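PDB 3CX3: lipoprotein, which binds zinc and, as a lipoprotein related to the substrate-binding components of ABC transporters, probably delivers the metal for uptake by the pneumococcus. Local coordinates for residues K12-F17 against D60-H65; G29-V34 against E148-N153; A55-D60 against G74-N79; M94-V99 against F187-K192; Q177-T182 against G195-G200. All coordinates share one frame; numbering follows the deposited sequence. Where two conformers were deposited one is given.

Interaction 1 (K12-F17 against D60-H65); sequences KIVTSF and DVFVYH
Val14 lays its CG1 methyl against the ring of Phe62, 3.6 Å from Phe62 CD1, on one face of a parallel strand pair. With CG placed anti to the backbone N (chi1 179°), the Phe62 ring leans back over the neighbouring strand and reaches Val14 O and the amide of Thr15 obliquely. Valine, short and apolar, suits an extended strand and offers the ring a methyl without reaching past it; Ile37 packs against both side chains. The opposite face carries Ile13 and Val61, side by side and pointing the same way, with Ile13 CG1 3.5 Å from Val61 CB; Leu88 of the next strand adds to this layer. The strands 12-15 and 61-64 are the two central members of a four-stranded parallel sheet, ordered 33-36, 12-15, 61-64, 86-89, in one lobe of a zinc-binding protein related to the substrate-binding components of ABC transporters. The backbone N and O of Val14 both bond to strand 61-64: N gives to Val61 O at 2.8 Å, and O takes the amide of Val63, also at 2.8 Å. Lys12 buries as much surface as Val61, chiefly through its backbone and CB. Lys12 O accepts from both Asp60 N and Val61 N, while Lys12 N gives to the anti lone pair of Asp60 OD2 at 3.1 Å, so that the aspartate carboxylate takes the amide at the start of strand 12-15.

Interaction 2 (G29-V34 against E148-N153); sequences GDLNDV and ETYQKN
Tyr150 OH receives the side-chain amide of Asn32, whose ND2 lies 3.3 Å away with an N-H...O angle of 158°. The hydroxyl also bonds to Asp143, so two polar groups grip an oxygen at the end of a largely buried ring. The Asn32 amide meets the ring at its edge, and the two planes are only 19° apart, which lets the N-H point at the oxygen within its own plane. Asparagine suits this place because both ends of its amide are used: ND2 bonds also to Ser28, and OD1 accepts from the amide of Met11. These bonds fix which way round the amide sits. Beside this polar pair, Leu31 and Thr149 meet tip to tip, with Leu31 CD1 3.8 Å from Thr149 CG2. The threonine methyl stands anti to its backbone N (chi1 of OG1 -59°), turned to the leucine. The same leucine methyl reaches Tyr150 CE2 at 4.2 Å, obliquely to the ring. Further along, Asn153 ND2 comes close to Gly29 N, but both are donors and the pair is no bond; the amide instead makes a weak bond to Val27 O. Gly29 has positive phi, as is usual for glycine where a chain leaves a helix. The contact thus sets the turn between helix 18-28 and strand 33-36 against the first turns of the long helix 147-173, while helix 125-142 packs on Tyr150 through Ala136 and Ser140.

Interaction 3 (A55-D60 against G74-N79); sequences AIYDAD and GSLDPN
The ring of Tyr57 presents its edge to the loop 74-79: the amide N of Asp77 lies in the ring plane beside the hydroxyl, with Leu76 C near that plane as well. Pro78 approaches obliquely, its CG 4.1 Å and its N 3.5 Å from Tyr57 CE1. The Tyr57 side chain leaves the helix with CG anti to the carbonyl carbon (chi1 -72°), which carries its hydroxyl out to the loop. There Asp77 N donates to Tyr57 OH with an N-H...O angle of 158°; the modelled separation is very short, and its exact length deserves little weight. Tyrosine suits the place because it is long enough to bridge helix and loop and ends in an acceptor. From the preceding residue of the helix, Ile56 crosses Leu76 at about a right angle, Ile56 CG2 lying 3.8 Å from Leu76 CD2. This holds for one of two placements of the leucine and is the less certain for it. Both side chains also touch Phe62 of the adjacent strand, so they continue the apolar layer beneath the end of helix 50-58. Proline restricts the loop backbone beside the ring. Chemically the contact is mostly apolar packing with one hydrogen bond at its outer end; if that bond is real at a more usual length, it would satisfy a loop amide and help to orient the tyrosine hydroxyl.

Interaction 4 (M94-V99 against F187-K192); sequences MTLERV and FSYLAK
The irregular segment 94-99 passes the short helix 188-193 at a distance, the nearest CA atoms, of Glu97 and Tyr189, being 8.6 Å apart, so side chains must span the gap. Glu97 does most of this. It leaves the backbone with CG set between N and the carbonyl carbon (chi1 76°) and then runs extended, sliding past Tyr189 in the opposite direction. Its carboxylate stacks on the tyrosine ring with the planes 12° apart, OE1 lying 3.8 Å above the ring centre. Ser188 OG gives to Glu97 OE1 at 2.7 Å, on the anti side and tilted 26° out of the carboxylate plane. Glu97 OE2 faces Lys192 NZ in a salt bridge of 3.3 Å, weak as a hydrogen bond. Glutamate suits the place: it is long and carries two acceptors, one for a hydroxyl and one for an ammonium group, which would probably help keep it ionised. In return, Tyr189 OH accepts from Glu97 N at 2.9 Å and bonds also to Asp118 O. The loop after strand 86-89 of one sheet is thereby fastened to the helix that connects strands 180-182 and 198-200 of the other, so the contact appears to bridge the two lobes, with Lys127 of helix 125-142 touching the Tyr189 side chain.

Interaction 5 (Q177-T182 against G195-G200); sequences QKTFVT and GLNQLG
Phe180 uses both of its backbone polar groups across the pair: its N gives to Asn197 O at 3.2 Å, in the carbonyl plane, and its O accepts Leu199 N at 2.9 Å. Thr182 N then gives to Leu199 O, also at 2.9 Å. Thr182 OG1 is satisfied by His184 O, and Lys178 NZ bonds to Thr179 OG1 at 2.6 Å, a threonine hydroxyl holding the ammonium group close. Gln198 CB sits over one face of the Phe180 ring in a CH-pi contact, 3.8 Å from the ring centroid; Phe180 CG lies between its backbone N and carbonyl carbon (chi1 59°), which brings the ring to its neighbour. Leu196 CD1 reaches Phe180 CE1 at 3.7 Å, and the flat ring and branched leucine both pack on Ala191. Val181 and Leu199 face the other side of the sheet, where helix 213-224 covers Leu199. Strand 180-182, helix 188-193 and the outermost strand 198-200 form a beta-alpha-beta crossover in a parallel sheet, consistent with a lobe of a zinc-binding component of an ABC transporter.

From the N terminus, strand 12-15 meets 61-64 in interaction 1, closing a loop that contains strand 33-36 and helix 50-58. Interaction 2 opens inside that loop and closes far on, at helix 147-173; the two therefore cross, and they touch because strands 12-15 and 33-36 are sheet neighbours. Interaction 3 crosses interaction 1, sharing Asp60 with it, and is nested within the loop of interaction 2. Interaction 4 crosses interaction 2, running from the loop after strand 86-89 of the first sheet to helix 188-193 of the second, and so joins the two. It crosses interaction 5 as well, which pairs the strands flanking that helix. Interactions 1 and 5 lie on opposite sides of the chain's centre.

Interaction 1 (K12-F17 against D60-H65)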
# COMPACT_ATOMS: atom_id res chain seq x y z
N LYS A 12 -19.71 -12.28 -2.40
CA LYS A 12 -19.13 -11.49 -3.49
C LYS A 12 -18.53 -10.21 -2.89
O LYS A 12 -19.24 -9.41 -2.25
CB LYS A 12 -20.18 -11.17 -4.55
CG LYS A 12 -19.60 -10.71 -5.90
CD LYS A 12 -20.68 -10.35 -6.93
CE LYS A 12 -21.07 -11.56 -7.78
NZ LYS A 12 -21.36 -11.21 -9.22
N ILE A 13 -17.22 -10.03 -3.08
CA ILE A 13 -16.45 -8.97 -2.42
C ILE A 13 -15.62 -8.17 -3.42
O ILE A 13 -14.76 -8.71 -4.11
CB ILE A 13 -15.56 -9.52 -1.25
CG1 ILE A 13 -16.41 -9.89 -0.03
CG2 ILE A 13 -14.50 -8.54 -0.86
CD1 ILE A 13 -15.68 -10.74 1.00
N VAL A 14 -15.89 -6.87 -3.49
CA VAL A 14 -15.12 -5.96 -4.31
C VAL A 14 -14.14 -5.18 -3.43
O VAL A 14 -14.38 -4.92 -2.24
CB VAL A 14 -16.01 -5.08 -5.23
CG1 VAL A 14 -15.17 -4.10 -6.04
CG2 VAL A 14 -16.81 -5.95 -6.18
N THR A 15 -13.04 -4.80 -4.06
CA THR A 15 -11.83 -4.43 -3.37
C THR A 15 -11.16 -3.34 -4.16
O THR A 15 -11.19 -3.36 -5.39
CB THR A 15 -11.01 -5.70 -3.24
OG1 THR A 15 -11.16 -6.20 -1.90
CG2 THR A 15 -9.59 -5.49 -3.63
N SER A 16 -10.58 -2.35 -3.48
CA SER A 16 -10.14 -1.14 -4.19
C SER A 16 -8.90 -1.39 -5.02
O SER A 16 -8.95 -1.29 -6.26
CB SER A 16 -10.01 0.07 -3.28
OG SER A 16 -9.18 -0.17 -2.17
N PHE A 17 -7.81 -1.74 -4.34
CA PHE A 17 -6.53 -1.99 -4.98
C PHE A 17 -5.77 -3.11 -4.25
O PHE A 17 -6.35 -3.72 -3.35
CB PHE A 17 -5.74 -0.68 -5.19
CG PHE A 17 -4.97 -0.20 -4.00
CD1 PHE A 17 -5.62 0.11 -2.79
CD2 PHE A 17 -3.61 0.00 -4.10
CE1 PHE A 17 -4.90 0.58 -1.67
CE2 PHE A 17 -2.88 0.46 -3.01
CZ PHE A 17 -3.54 0.76 -1.78
N ASP A 60 -21.76 -7.91 -2.47
CA ASP A 60 -22.23 -8.01 -1.07
C ASP A 60 -21.39 -7.15 -0.14
O ASP A 60 -21.89 -6.58 0.83
CB ASP A 60 -22.16 -9.46 -0.58
CG ASP A 60 -23.09 -10.39 -1.34
OD1 ASP A 60 -24.32 -10.31 -1.13
OD2 ASP A 60 -22.56 -11.23 -2.11
N VAL A 61 -20.09 -7.07 -0.42
CA VAL A 61 -19.14 -6.35 0.42
C VAL A 61 -18.17 -5.54 -0.42
O VAL A 61 -17.64 -6.04 -1.41
CB VAL A 61 -18.34 -7.31 1.36
CG1 VAL A 61 -17.20 -6.56 2.08
CG2 VAL A 61 -19.28 -8.02 2.36
N PHE A 62 -17.94 -4.29 -0.04
CA PHE A 62 -16.87 -3.52 -0.65
C PHE A 62 -15.87 -3.01 0.36
O PHE A 62 -16.23 -2.40 1.38
CB PHE A 62 -17.41 -2.38 -1.50
CG PHE A 62 -16.34 -1.54 -2.13
CD1 PHE A 62 -15.52 -2.06 -3.15
CD2 PHE A 62 -16.14 -0.23 -1.73
CE1 PHE A 62 -14.54 -1.29 -3.73
CE2 PHE A 62 -15.15 0.57 -2.33
CZ PHE A 62 -14.35 0.03 -3.33
N VAL A 63 -14.60 -3.27 0.06
CA VAL A 63 -13.50 -2.97 0.98
C VAL A 63 -12.47 -2.04 0.36
O VAL A 63 -11.88 -2.38 -0.67
CB VAL A 63 -12.78 -4.27 1.46
CG1 VAL A 63 -11.65 -3.94 2.39
CG2 VAL A 63 -13.76 -5.20 2.14
N TYR A 64 -12.29 -0.87 0.98
CA TYR A 64 -11.23 0.04 0.58
C TYR A 64 -10.23 0.28 1.72
O TYR A 64 -10.41 -0.25 2.83
CB TYR A 64 -11.79 1.34 -0.06
CG TYR A 64 -12.44 2.28 0.90
CD1 TYR A 64 -13.72 2.04 1.37
CD2 TYR A 64 -11.77 3.41 1.35
CE1 TYR A 64 -14.31 2.92 2.27
CE2 TYR A 64 -12.36 4.28 2.25
CZ TYR A 64 -13.63 4.02 2.71
OH TYR A 64 -14.21 4.90 3.60
N HIS A 65 -9.15 1.02 1.45
CA HIS A 65 -8.10 1.26 2.45
C HIS A 65 -8.52 2.33 3.45
O HIS A 65 -8.61 2.03 4.64
CB HIS A 65 -6.76 1.60 1.77
CG HIS A 65 -5.66 2.03 2.70
ND1 HIS A 65 -5.08 1.19 3.63
CD2 HIS A 65 -4.99 3.21 2.80
CE1 HIS A 65 -4.13 1.84 4.29
NE2 HIS A 65 -4.04 3.07 3.79

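Interaction 2 (G29-V34 against E148-N153)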
# COMPACT_ATOMS: atom_id res chain seq x y z
N GLY A 29 -9.26 -16.92 3.06
CA GLY A 29 -8.75 -18.23 2.66
C GLY A 29 -9.36 -18.69 1.35
O GLY A 29 -8.90 -18.31 0.27
N ASP A 30 -10.42 -19.50 1.46
CA ASP A 30 -11.12 -20.08 0.31
C ASP A 30 -12.62 -19.79 0.32
O ASP A 30 -13.37 -20.32 -0.49
CB ASP A 30 -10.87 -21.60 0.26
CG ASP A 30 -11.24 -22.31 1.57
OD1 ASP A 30 -11.73 -21.66 2.53
OD2 ASP A 30 -11.04 -23.55 1.63
N LEU A 31 -13.05 -18.93 1.24
CA LEU A 31 -14.46 -18.72 1.54
C LEU A 31 -15.30 -17.89 0.58
O LEU A 31 -16.40 -18.30 0.21
CB LEU A 31 -14.61 -18.13 2.93
CG LEU A 31 -14.51 -19.12 4.08
CD1 LEU A 31 -14.76 -18.34 5.34
CD2 LEU A 31 -15.53 -20.24 3.91
N ASN A 32 -14.80 -16.72 0.19
CA ASN A 32 -15.64 -15.76 -0.51
C ASN A 32 -15.20 -15.49 -1.95
O ASN A 32 -14.12 -15.88 -2.36
CB ASN A 32 -15.72 -14.46 0.30
CG ASN A 32 -16.14 -14.69 1.75
OD1 ASN A 32 -17.32 -14.86 2.05
ND2 ASN A 32 -15.17 -14.67 2.66
N ASP A 33 -16.07 -14.84 -2.72
CA ASP A 33 -15.72 -14.40 -4.07
C ASP A 33 -15.09 -13.00 -4.03
O ASP A 33 -15.78 -11.98 -4.16
CB ASP A 33 -16.94 -14.43 -5.01
CG ASP A 33 -16.65 -13.81 -6.38
OD1 ASP A 33 -15.50 -13.87 -6.87
OD2 ASP A 33 -17.60 -13.25 -6.97
N VAL A 34 -13.77 -12.99 -3.85
CA VAL A 34 -13.00 -11.75 -3.71
C VAL A 34 -12.41 -11.35 -5.04
O VAL A 34 -11.53 -12.01 -5.57
CB VAL A 34 -11.88 -11.85 -2.64
CG1 VAL A 34 -11.14 -10.53 -2.52
CG2 VAL A 34 -12.45 -12.25 -1.28
N GLU A 148 -14.40 -17.65 12.92
CA GLU A 148 -13.28 -18.52 13.24
C GLU A 148 -12.23 -18.46 12.15
O GLU A 148 -11.05 -18.30 12.44
CB GLU A 148 -13.76 -19.95 13.42
CG GLU A 148 -14.24 -20.28 14.81
CD GLU A 148 -15.31 -19.33 15.33
OE1 GLU A 148 -16.42 -19.29 14.73
OE2 GLU A 148 -15.03 -18.64 16.34
N THR A 149 -12.67 -18.58 10.91
CA THR A 149 -11.77 -18.61 9.76
C THR A 149 -11.03 -17.30 9.59
O THR A 149 -9.82 -17.30 9.29
CB THR A 149 -12.54 -19.00 8.48
OG1 THR A 149 -13.14 -20.29 8.67
CG2 THR A 149 -11.60 -19.06 7.26
N TYR A 150 -11.73 -16.18 9.80
CA TYR A 150 -11.18 -14.85 9.63
C TYR A 150 -10.15 -14.54 10.69
O TYR A 150 -9.03 -14.13 10.36
CB TYR A 150 -12.27 -13.76 9.63
CG TYR A 150 -13.35 -13.91 8.58
CD1 TYR A 150 -14.70 -13.82 8.92
CD2 TYR A 150 -13.03 -14.15 7.25
CE1 TYR A 150 -15.69 -13.97 7.97
CE2 TYR A 150 -14.02 -14.31 6.28
CZ TYR A 150 -15.34 -14.21 6.65
OH TYR A 150 -16.31 -14.36 5.70
N GLN A 151 -10.52 -14.73 11.95
CA GLN A 151 -9.62 -14.40 13.06
C GLN A 151 -8.31 -15.21 13.08
O GLN A 151 -7.30 -14.73 13.60
CB GLN A 151 -10.35 -14.51 14.40
CG GLN A 151 -11.58 -13.61 14.53
CD GLN A 151 -11.28 -12.12 14.38
OE1 GLN A 151 -10.38 -11.59 15.02
NE2 GLN A 151 -12.05 -11.45 13.53
N LYS A 152 -8.33 -16.42 12.52
CA LYS A 152 -7.11 -17.23 12.47
C LYS A 152 -6.25 -16.95 11.21
O LYS A 152 -5.01 -16.95 11.28
CB LYS A 152 -7.41 -18.73 12.68
CG LYS A 152 -6.15 -19.59 12.96
CD LYS A 152 -6.33 -20.58 14.15
CE LYS A 152 -5.67 -20.09 15.46
NZ LYS A 152 -6.07 -18.70 15.84
N ASN A 153 -6.90 -16.69 10.09
CA ASN A 153 -6.19 -16.24 8.90
C ASN A 153 -5.43 -14.94 9.14
O ASN A 153 -4.23 -14.85 8.86
CB ASN A 153 -7.15 -16.08 7.73
CG ASN A 153 -7.60 -17.40 7.18
OD1 ASN A 153 -7.19 -18.45 7.66
ND2 ASN A 153 -8.45 -17.37 6.17

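Interaction 3 (A55-D60 against G74-N79)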
# COMPACT_ATOMS: atom_id res chain seq x y z
N ALA A 55 -20.90 -2.01 -10.09
CA ALA A 55 -20.30 -3.25 -9.63
C ALA A 55 -20.10 -3.28 -8.11
O ALA A 55 -20.19 -4.35 -7.50
CB ALA A 55 -18.98 -3.50 -10.34
N ILE A 56 -19.81 -2.12 -7.50
CA ILE A 56 -19.76 -2.00 -6.04
C ILE A 56 -21.15 -2.22 -5.47
O ILE A 56 -21.36 -3.15 -4.68
CB ILE A 56 -19.23 -0.63 -5.55
CG1 ILE A 56 -17.72 -0.54 -5.73
CG2 ILE A 56 -19.55 -0.42 -4.08
CD1 ILE A 56 -17.23 0.88 -5.82
N TYR A 57 -22.10 -1.39 -5.89
CA TYR A 57 -23.48 -1.50 -5.44
C TYR A 57 -24.06 -2.89 -5.67
O TYR A 57 -24.99 -3.29 -4.99
CB TYR A 57 -24.36 -0.41 -6.09
CG TYR A 57 -24.11 1.00 -5.56
CD1 TYR A 57 -24.01 1.25 -4.19
CD2 TYR A 57 -23.99 2.07 -6.44
CE1 TYR A 57 -23.78 2.53 -3.71
CE2 TYR A 57 -23.77 3.39 -5.95
CZ TYR A 57 -23.66 3.62 -4.59
OH TYR A 57 -23.44 4.90 -4.12
N ASP A 58 -23.48 -3.63 -6.60
CA ASP A 58 -23.88 -5.00 -6.94
C ASP A 58 -23.28 -6.09 -6.02
O ASP A 58 -23.89 -7.14 -5.81
CB ASP A 58 -23.49 -5.27 -8.39
CG ASP A 58 -23.91 -6.64 -8.88
OD1 ASP A 58 -23.26 -7.13 -9.84
OD2 ASP A 58 -24.87 -7.23 -8.32
N ALA A 59 -22.08 -5.83 -5.50
CA ALA A 59 -21.40 -6.76 -4.59
C ALA A 59 -22.16 -6.93 -3.28
O ALA A 59 -23.11 -6.17 -3.03
CB ALA A 59 -19.97 -6.27 -4.32
N ASP A 60 -21.76 -7.91 -2.47
CA ASP A 60 -22.23 -8.01 -1.07
C ASP A 60 -21.39 -7.15 -0.14
O ASP A 60 -21.89 -6.58 0.83
CB ASP A 60 -22.16 -9.46 -0.58
CG ASP A 60 -23.09 -10.39 -1.34
OD1 ASP A 60 -24.32 -10.31 -1.13
OD2 ASP A 60 -22.56 -11.23 -2.11
N GLY A 74 -16.47 7.26 0.72
CA GLY A 74 -17.37 8.15 1.42
C GLY A 74 -18.08 8.73 0.23
O GLY A 74 -17.46 9.01 -0.81
N SER A 75 -19.39 8.86 0.34
CA SER A 75 -20.19 9.36 -0.77
C SER A 75 -20.76 8.28 -1.69
O SER A 75 -21.64 8.56 -2.50
CB SER A 75 -19.43 10.44 -1.55
OG SER A 75 -19.47 11.65 -0.81
N LEU A 76 -20.25 7.05 -1.56
CA LEU A 76 -20.97 5.88 -2.03
C LEU A 76 -22.22 5.81 -1.16
O LEU A 76 -22.13 5.87 0.06
CB LEU A 76 -20.14 4.61 -1.85
CG LEU A 76 -19.49 3.89 -3.03
CD1 LEU A 76 -18.83 4.82 -4.03
CD2 LEU A 76 -18.50 2.87 -2.51
N ASP A 77 -23.38 5.71 -1.79
CA ASP A 77 -24.64 5.75 -1.05
C ASP A 77 -25.53 4.55 -1.36
O ASP A 77 -26.44 4.65 -2.18
CB ASP A 77 -25.38 7.07 -1.28
CG ASP A 77 -26.30 7.45 -0.12
OD1 ASP A 77 -26.40 6.69 0.88
OD2 ASP A 77 -26.94 8.53 -0.21
N PRO A 78 -25.26 3.41 -0.70
CA PRO A 78 -25.97 2.17 -0.98
C PRO A 78 -27.45 2.28 -0.62
O PRO A 78 -28.30 1.74 -1.33
CB PRO A 78 -25.27 1.15 -0.07
CG PRO A 78 -23.97 1.77 0.29
CD PRO A 78 -24.26 3.22 0.37
N ASN A 79 -27.73 3.01 0.45
CA ASN A 79 -29.09 3.14 0.97
C ASN A 79 -29.68 4.43 0.43
O ASN A 79 -29.76 5.44 1.14
CB ASN A 79 -29.07 3.08 2.50
CG ASN A 79 -28.36 1.82 3.02
OD1 ASN A 79 -27.35 1.90 3.75
ND2 ASN A 79 -28.88 0.64 2.64

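Interaction 4 (M94-V99 against F187-K192)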
# COMPACT_ATOMS: atom_id res chain seq x y z
N MSE A 94 -7.09 3.47 12.55
CA MSE A 94 -5.61 3.55 12.47
C MSE A 94 -5.10 4.96 12.31
O MSE A 94 -5.53 5.68 11.42
CB MSE A 94 -5.07 2.72 11.31
CG MSE A 94 -5.21 1.23 11.51
SE MSE A 94 -4.39 0.36 10.02
CE MSE A 94 -2.59 1.11 10.09
N THR A 95 -4.17 5.34 13.17
CA THR A 95 -3.72 6.71 13.26
C THR A 95 -2.64 6.94 12.21
O THR A 95 -1.61 6.28 12.24
CB THR A 95 -3.25 7.07 14.73
OG1 THR A 95 -1.85 7.37 14.75
CG2 THR A 95 -3.51 5.91 15.69
N LEU A 96 -2.91 7.86 11.27
CA LEU A 96 -1.98 8.18 10.16
C LEU A 96 -1.14 9.43 10.41
O LEU A 96 -1.63 10.44 10.92
CB LEU A 96 -2.74 8.35 8.82
CG LEU A 96 -3.77 7.36 8.27
CD1 LEU A 96 -4.45 7.95 7.05
CD2 LEU A 96 -3.19 6.01 7.93
N GLU A 97 0.12 9.38 10.01
CA GLU A 97 1.01 10.53 10.19
C GLU A 97 0.75 11.62 9.14
O GLU A 97 0.55 11.33 7.95
CB GLU A 97 2.51 10.11 10.30
CG GLU A 97 3.25 9.70 9.00
CD GLU A 97 4.48 8.79 9.23
OE1 GLU A 97 5.09 8.34 8.23
OE2 GLU A 97 4.84 8.49 10.41
N ARG A 98 0.74 12.86 9.61
CA ARG A 98 0.48 14.05 8.81
C ARG A 98 1.60 14.34 7.79
O ARG A 98 2.79 14.14 8.09
CB ARG A 98 0.29 15.25 9.74
CG ARG A 98 -0.47 16.41 9.12
CD ARG A 98 -0.51 17.60 10.07
NE ARG A 98 -0.45 18.89 9.37
CZ ARG A 98 0.39 19.89 9.68
NH1 ARG A 98 1.24 19.78 10.70
NH2 ARG A 98 0.35 21.02 8.99
N VAL A 99 1.22 14.79 6.59
CA VAL A 99 2.16 15.13 5.52
C VAL A 99 3.04 16.30 5.96
O VAL A 99 2.54 17.41 6.15
CB VAL A 99 1.47 15.44 4.16
CG1 VAL A 99 2.46 15.97 3.14
CG2 VAL A 99 0.79 14.19 3.63
N PHE A 187 7.28 5.19 1.19
CA PHE A 187 7.98 4.33 2.13
C PHE A 187 8.21 4.96 3.49
O PHE A 187 9.04 4.48 4.27
CB PHE A 187 9.28 3.86 1.49
CG PHE A 187 9.04 3.03 0.26
CD1 PHE A 187 8.93 1.65 0.34
CD2 PHE A 187 8.85 3.64 -0.98
CE1 PHE A 187 8.67 0.89 -0.79
CE2 PHE A 187 8.59 2.88 -2.10
CZ PHE A 187 8.49 1.50 -2.00
N SER A 188 7.44 6.00 3.77
CA SER A 188 7.60 6.85 4.93
C SER A 188 7.39 6.08 6.24
O SER A 188 7.93 6.45 7.28
CB SER A 188 6.63 8.03 4.81
OG SER A 188 6.50 8.80 6.00
N TYR A 189 6.61 5.00 6.16
CA TYR A 189 6.16 4.22 7.30
C TYR A 189 7.10 3.07 7.50
O TYR A 189 7.40 2.69 8.65
CB TYR A 189 4.75 3.64 7.05
CG TYR A 189 3.65 4.61 7.31
CD1 TYR A 189 3.12 4.77 8.59
CD2 TYR A 189 3.13 5.38 6.28
CE1 TYR A 189 2.11 5.66 8.82
CE2 TYR A 189 2.12 6.28 6.50
CZ TYR A 189 1.61 6.42 7.77
OH TYR A 189 0.60 7.31 7.98
N LEU A 190 7.51 2.47 6.39
CA LEU A 190 8.58 1.49 6.41
C LEU A 190 9.80 2.16 7.02
O LEU A 190 10.15 1.88 8.16
CB LEU A 190 8.87 0.96 5.00
CG LEU A 190 9.76 -0.30 4.87
CD1 LEU A 190 9.60 -0.94 3.49
CD2 LEU A 190 11.23 0.05 5.15
N ALA A 191 10.40 3.10 6.28
CA ALA A 191 11.60 3.82 6.73
C ALA A 191 11.64 4.11 8.23
O ALA A 191 12.67 3.88 8.89
CB ALA A 191 11.76 5.11 5.94
N LYS A 192 10.53 4.62 8.76
CA LYS A 192 10.44 5.08 10.14
C LYS A 192 10.46 3.88 11.08
O LYS A 192 11.09 3.94 12.14
CB LYS A 192 9.18 5.93 10.36
CG LYS A 192 9.05 6.54 11.76
CD LYS A 192 7.79 7.40 11.89
CE LYS A 192 8.09 8.89 11.75
NZ LYS A 192 8.04 9.36 10.34

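Interaction 5 (Q177-T182 against G195-G200)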
# COMPACT_ATOMS: atom_id res chain seq x y z
N GLN A 177 24.63 3.44 6.44
CA GLN A 177 23.90 4.71 6.33
C GLN A 177 22.53 4.82 5.62
O GLN A 177 22.44 4.98 4.40
CB GLN A 177 24.85 5.90 6.01
CG GLN A 177 26.04 5.63 5.07
CD GLN A 177 25.80 6.11 3.64
OE1 GLN A 177 26.75 6.28 2.87
NE2 GLN A 177 24.54 6.34 3.29
N LYS A 178 21.48 4.64 6.45
CA LYS A 178 20.18 5.39 6.46
C LYS A 178 19.31 5.72 5.20
O LYS A 178 18.29 5.09 4.97
CB LYS A 178 20.36 6.70 7.25
CG LYS A 178 21.53 7.55 6.75
CD LYS A 178 21.28 9.04 6.85
CE LYS A 178 22.51 9.81 6.37
NZ LYS A 178 22.74 9.69 4.89
N THR A 179 19.72 6.75 4.46
CA THR A 179 18.86 7.43 3.49
C THR A 179 18.62 6.63 2.21
O THR A 179 19.50 5.90 1.75
CB THR A 179 19.46 8.78 3.07
OG1 THR A 179 20.36 9.26 4.07
CG2 THR A 179 18.37 9.81 2.89
N PHE A 180 17.41 6.78 1.66
CA PHE A 180 17.10 6.31 0.29
C PHE A 180 16.15 7.24 -0.45
O PHE A 180 15.42 8.02 0.16
CB PHE A 180 16.63 4.84 0.26
CG PHE A 180 15.39 4.56 1.07
CD1 PHE A 180 15.44 4.50 2.47
CD2 PHE A 180 14.18 4.33 0.44
CE1 PHE A 180 14.30 4.24 3.23
CE2 PHE A 180 13.02 4.07 1.19
CZ PHE A 180 13.10 4.02 2.61
N VAL A 181 16.17 7.17 -1.78
CA VAL A 181 15.25 7.96 -2.62
C VAL A 181 14.42 7.14 -3.61
O VAL A 181 14.94 6.32 -4.40
CB VAL A 181 15.89 9.26 -3.25
CG1 VAL A 181 17.39 9.21 -3.22
CG2 VAL A 181 15.37 9.54 -4.65
N THR A 182 13.11 7.38 -3.53
CA THR A 182 12.09 6.57 -4.17
C THR A 182 11.28 7.43 -5.11
O THR A 182 11.31 8.67 -5.00
CB THR A 182 11.09 5.96 -3.15
OG1 THR A 182 10.25 6.99 -2.64
CG2 THR A 182 11.79 5.26 -2.02
N GLY A 195 14.43 3.03 11.32
CA GLY A 195 15.48 4.01 11.60
C GLY A 195 15.97 4.72 10.36
O GLY A 195 16.64 5.75 10.45
N LEU A 196 15.64 4.16 9.19
CA LEU A 196 15.94 4.79 7.92
C LEU A 196 15.16 6.10 7.79
O LEU A 196 14.18 6.33 8.51
CB LEU A 196 15.52 3.87 6.77
CG LEU A 196 15.93 2.40 6.83
CD1 LEU A 196 15.15 1.63 5.78
CD2 LEU A 196 17.43 2.21 6.64
N ASN A 197 15.63 6.95 6.89
CA ASN A 197 14.85 8.10 6.44
C ASN A 197 14.80 8.10 4.92
O ASN A 197 15.78 7.77 4.26
CB ASN A 197 15.38 9.42 6.99
CG ASN A 197 16.65 9.86 6.33
OD1 ASN A 197 17.70 9.25 6.51
ND2 ASN A 197 16.57 10.94 5.55
N GLN A 198 13.64 8.43 4.37
CA GLN A 198 13.47 8.44 2.93
C GLN A 198 13.26 9.81 2.32
O GLN A 198 13.02 10.78 3.01
CB GLN A 198 12.31 7.52 2.49
CG GLN A 198 11.02 7.72 3.22
CD GLN A 198 10.24 8.91 2.73
OE1 GLN A 198 9.93 9.02 1.54
NE2 GLN A 198 9.89 9.79 3.66
N LEU A 199 13.38 9.85 1.00
CA LEU A 199 12.94 10.99 0.21
C LEU A 199 12.24 10.49 -1.04
O LEU A 199 12.76 9.61 -1.78
CB LEU A 199 14.11 11.92 -0.12
CG LEU A 199 13.79 13.21 -0.89
CD1 LEU A 199 13.04 14.24 -0.03
CD2 LEU A 199 15.07 13.83 -1.44
N GLY A 200 11.04 11.01 -1.27
CA GLY A 200 10.33 10.71 -2.50
C GLY A 200 10.57 11.80 -3.52
O GLY A 200 10.63 12.99 -3.17